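Local structure of phiAB6 tailspike (5JS4) at residues D433-D438 with A453-H458. The protein probably binds and fragments the exopolysaccharide of Acinetobacter baumannii, serving as the trimeric beta-helical tailspike of bacteriophage phiAB6. Numbering follows the deposited sequence.
Sequences DVHGCD and ARTVAH
D433–H435 and T455–A457 pair as parallel strands, their axes 4.8 Å apart and only 8° from alignment, through the alternating bonds V434 N to T455 O, A457 N to V434 O and G436 N to A457 O.

D433, T455, H435 and A457 direct their side chains to one face of this pair, V434 and V456 to the other. At the N-terminal end, R454 forms a salt bridge with D433: R454 NE donates to D433 OD1 over 2.9 Å, meeting the carboxylate on its syn side but tilted out of its plane, while OD1 lies near the plane of the guanidinium, at its edge. A bend at chi3 (69°) turns the otherwise extended arginine chain to present this edge; NH2 adds weak bonds to both carboxylate oxygens. A water bridges D433 OD2 and T455 OG1, its oxygen 3.1 Å from T455 OG1. Further along, the A457 methyl sits over the centre of the H435 ring, CB 3.6 Å from the centroid and 9° off the normal, a CH-pi contact. Y487 of the next strand touches both residues, and W465 of a second subunit packs on H435.

The two strands belong to a short parallel sheet in which 410-411, 433-435, 455-457 and 486-487 follow one another, with corresponding positions of successive coils in register, as in the right-handed beta-helix of pectate lyase-like proteins.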
ATOM      1  N   ASP A 433     -13.139 -20.089   1.692  1.00 14.86           N
ATOM      2  CA  ASP A 433     -11.923 -19.553   1.065  1.00 14.68           C
ATOM      3  C   ASP A 433     -12.079 -18.126   0.554  1.00 14.33           C
ATOM      4  O   ASP A 433     -13.122 -17.757   0.016  1.00 13.46           O
ATOM      5  CB  ASP A 433     -11.495 -20.454  -0.097  1.00 14.92           C
ATOM      6  CG  ASP A 433     -11.261 -21.892   0.327  1.00 16.17           C
ATOM      7  OD1 ASP A 433     -11.244 -22.178   1.545  1.00 16.70           O
ATOM      8  OD2 ASP A 433     -11.086 -22.742  -0.568  1.00 18.90           O
ATOM      9  N   VAL A 434     -11.015 -17.341   0.709  1.00 14.60           N
ATOM     10  CA  VAL A 434     -10.991 -15.937   0.310  1.00 14.61           C
ATOM     11  C   VAL A 434      -9.755 -15.670  -0.551  1.00 13.49           C
ATOM     12  O   VAL A 434      -8.634 -15.969  -0.136  1.00 13.21           O
ATOM     13  CB  VAL A 434     -10.958 -15.026   1.551  1.00 16.63           C
ATOM     14  CG1 VAL A 434     -11.033 -13.565   1.149  1.00 17.79           C
ATOM     15  CG2 VAL A 434     -12.104 -15.361   2.487  1.00 18.03           C
ATOM     16  N   HIS A 435      -9.976 -15.109  -1.742  1.00 12.90           N
ATOM     17  CA  HIS A 435      -8.919 -14.828  -2.717  1.00 13.11           C
ATOM     18  C   HIS A 435      -8.979 -13.369  -3.156  1.00 12.50           C
ATOM     19  O   HIS A 435     -10.058 -12.853  -3.418  1.00 12.94           O
ATOM     20  CB  HIS A 435      -9.110 -15.678  -3.979  1.00 13.87           C
ATOM     21  CG  HIS A 435      -8.718 -17.115  -3.830  1.00 15.07           C
ATOM     22  ND1 HIS A 435      -9.230 -17.938  -2.853  1.00 17.39           N
ATOM     23  CD2 HIS A 435      -7.895 -17.886  -4.576  1.00 15.40           C
ATOM     24  CE1 HIS A 435      -8.721 -19.150  -2.989  1.00 16.81           C
ATOM     25  NE2 HIS A 435      -7.910 -19.147  -4.030  1.00 17.37           N
ATOM     26  N   GLY A 436      -7.830 -12.708  -3.267  1.00 12.41           N
ATOM     27  CA  GLY A 436      -7.778 -11.398  -3.921  1.00 12.16           C
ATOM     28  C   GLY A 436      -8.556 -10.289  -3.236  1.00 12.38           C
ATOM     29  O   GLY A 436      -8.979  -9.334  -3.888  1.00 12.50           O
ATOM     30  N   CYS A 437      -8.738 -10.410  -1.924  1.00 11.52           N
ATOM     31  CA  CYS A 437      -9.465  -9.417  -1.145  1.00 11.65           C
ATOM     32  C   CYS A 437      -8.479  -8.470  -0.471  1.00 11.32           C
ATOM     33  O   CYS A 437      -7.309  -8.806  -0.297  1.00 11.78           O
ATOM     34  CB  CYS A 437     -10.355 -10.104  -0.109  1.00 12.62           C
ATOM     35  SG  CYS A 437     -11.740 -11.023  -0.828  1.00 15.46           S
ATOM     36  N   ASP A 438      -8.968  -7.293  -0.093  1.00 11.45           N
ATOM     37  CA  ASP A 438      -8.140  -6.240   0.479  1.00 11.75           C
ATOM     38  C   ASP A 438      -8.714  -5.799   1.820  1.00 11.93           C
ATOM     39  O   ASP A 438      -9.915  -5.569   1.937  1.00 12.27           O
ATOM     40  CB  ASP A 438      -8.087  -5.047  -0.475  1.00 12.56           C
ATOM     41  CG  ASP A 438      -6.960  -4.089  -0.155  1.00 13.61           C
ATOM     42  OD1 ASP A 438      -5.810  -4.552  -0.029  1.00 15.40           O
ATOM     43  OD2 ASP A 438      -7.225  -2.870  -0.050  1.00 15.35           O
ATOM     44  N   ALA A 453     -10.573 -17.486   8.567  1.00 13.03           N
ATOM     45  CA  ALA A 453     -10.918 -18.076   7.277  1.00 13.40           C
ATOM     46  C   ALA A 453     -10.270 -19.447   7.141  1.00 13.93           C
ATOM     47  O   ALA A 453      -9.298 -19.748   7.833  1.00 14.33           O
ATOM     48  CB  ALA A 453     -10.471 -17.165   6.143  1.00 13.46           C
ATOM     49  N   ARG A 454     -10.811 -20.276   6.253  1.00 13.81           N
ATOM     50  CA  ARG A 454     -10.194 -21.560   5.926  1.00 14.59           C
ATOM     51  C   ARG A 454      -8.959 -21.374   5.050  1.00 14.53           C
ATOM     52  O   ARG A 454      -7.926 -22.005   5.279  1.00 15.20           O
ATOM     53  CB  ARG A 454     -11.190 -22.475   5.217  1.00 15.37           C
ATOM     54  CG  ARG A 454     -10.686 -23.899   5.039  1.00 16.53           C
ATOM     55  CD  ARG A 454     -11.775 -24.801   4.485  1.00 17.47           C
ATOM     56  NE  ARG A 454     -12.110 -24.467   3.106  1.00 17.76           N
ATOM     57  CZ  ARG A 454     -13.075 -25.052   2.398  1.00 18.94           C
ATOM     58  NH1 ARG A 454     -13.823 -26.012   2.936  1.00 20.26           N
ATOM     59  NH2 ARG A 454     -13.296 -24.675   1.146  1.00 18.25           N
ATOM     60  N   THR A 455      -9.093 -20.516   4.040  1.00 13.90           N
ATOM     61  CA  THR A 455      -8.027 -20.226   3.088  1.00 14.26           C
ATOM     62  C   THR A 455      -7.978 -18.727   2.859  1.00 13.44           C
ATOM     63  O   THR A 455      -9.018 -18.089   2.684  1.00 14.09           O
ATOM     64  CB  THR A 455      -8.288 -20.907   1.731  1.00 15.94           C
ATOM     65  OG1 THR A 455      -8.325 -22.328   1.907  1.00 18.03           O
ATOM     66  CG2 THR A 455      -7.217 -20.552   0.695  1.00 16.52           C
ATOM     67  N   VAL A 456      -6.766 -18.182   2.868  1.00 13.28           N
ATOM     68  CA  VAL A 456      -6.523 -16.785   2.533  1.00 12.36           C
ATOM     69  C   VAL A 456      -5.416 -16.767   1.486  1.00 11.90           C
ATOM     70  O   VAL A 456      -4.252 -17.041   1.792  1.00 11.98           O
ATOM     71  CB  VAL A 456      -6.130 -15.969   3.778  1.00 12.85           C
ATOM     72  CG1 VAL A 456      -5.764 -14.540   3.402  1.00 12.92           C
ATOM     73  CG2 VAL A 456      -7.267 -15.969   4.785  1.00 13.28           C
ATOM     74  N   ALA A 457      -5.799 -16.460   0.249  1.00 12.09           N
ATOM     75  CA  ALA A 457      -4.909 -16.551  -0.899  1.00 12.00           C
ATOM     76  C   ALA A 457      -4.845 -15.223  -1.638  1.00 11.94           C
ATOM     77  O   ALA A 457      -5.873 -14.649  -1.978  1.00 11.93           O
ATOM     78  CB  ALA A 457      -5.388 -17.645  -1.842  1.00 12.38           C
ATOM     79  N   HIS A 458      -3.632 -14.736  -1.877  1.00 11.68           N
ATOM     80  CA  HIS A 458      -3.426 -13.530  -2.682  1.00 11.93           C
ATOM     81  C   HIS A 458      -4.264 -12.343  -2.215  1.00 11.99           C
ATOM     82  O   HIS A 458      -4.834 -11.612  -3.025  1.00 12.39           O
ATOM     83  CB  HIS A 458      -3.687 -13.833  -4.157  1.00 12.71           C
ATOM     84  CG  HIS A 458      -2.835 -14.934  -4.697  1.00 14.11           C
ATOM     85  ND1 HIS A 458      -1.477 -14.803  -4.886  1.00 15.54           N
ATOM     86  CD2 HIS A 458      -3.147 -16.195  -5.076  1.00 14.49           C
ATOM     87  CE1 HIS A 458      -0.991 -15.934  -5.365  1.00 15.60           C
ATOM     88  NE2 HIS A 458      -1.984 -16.795  -5.487  1.00 16.92           N
TER
HETATM   89  O   HOH W   1      -9.534 -24.834   0.589  1.00 30.52           O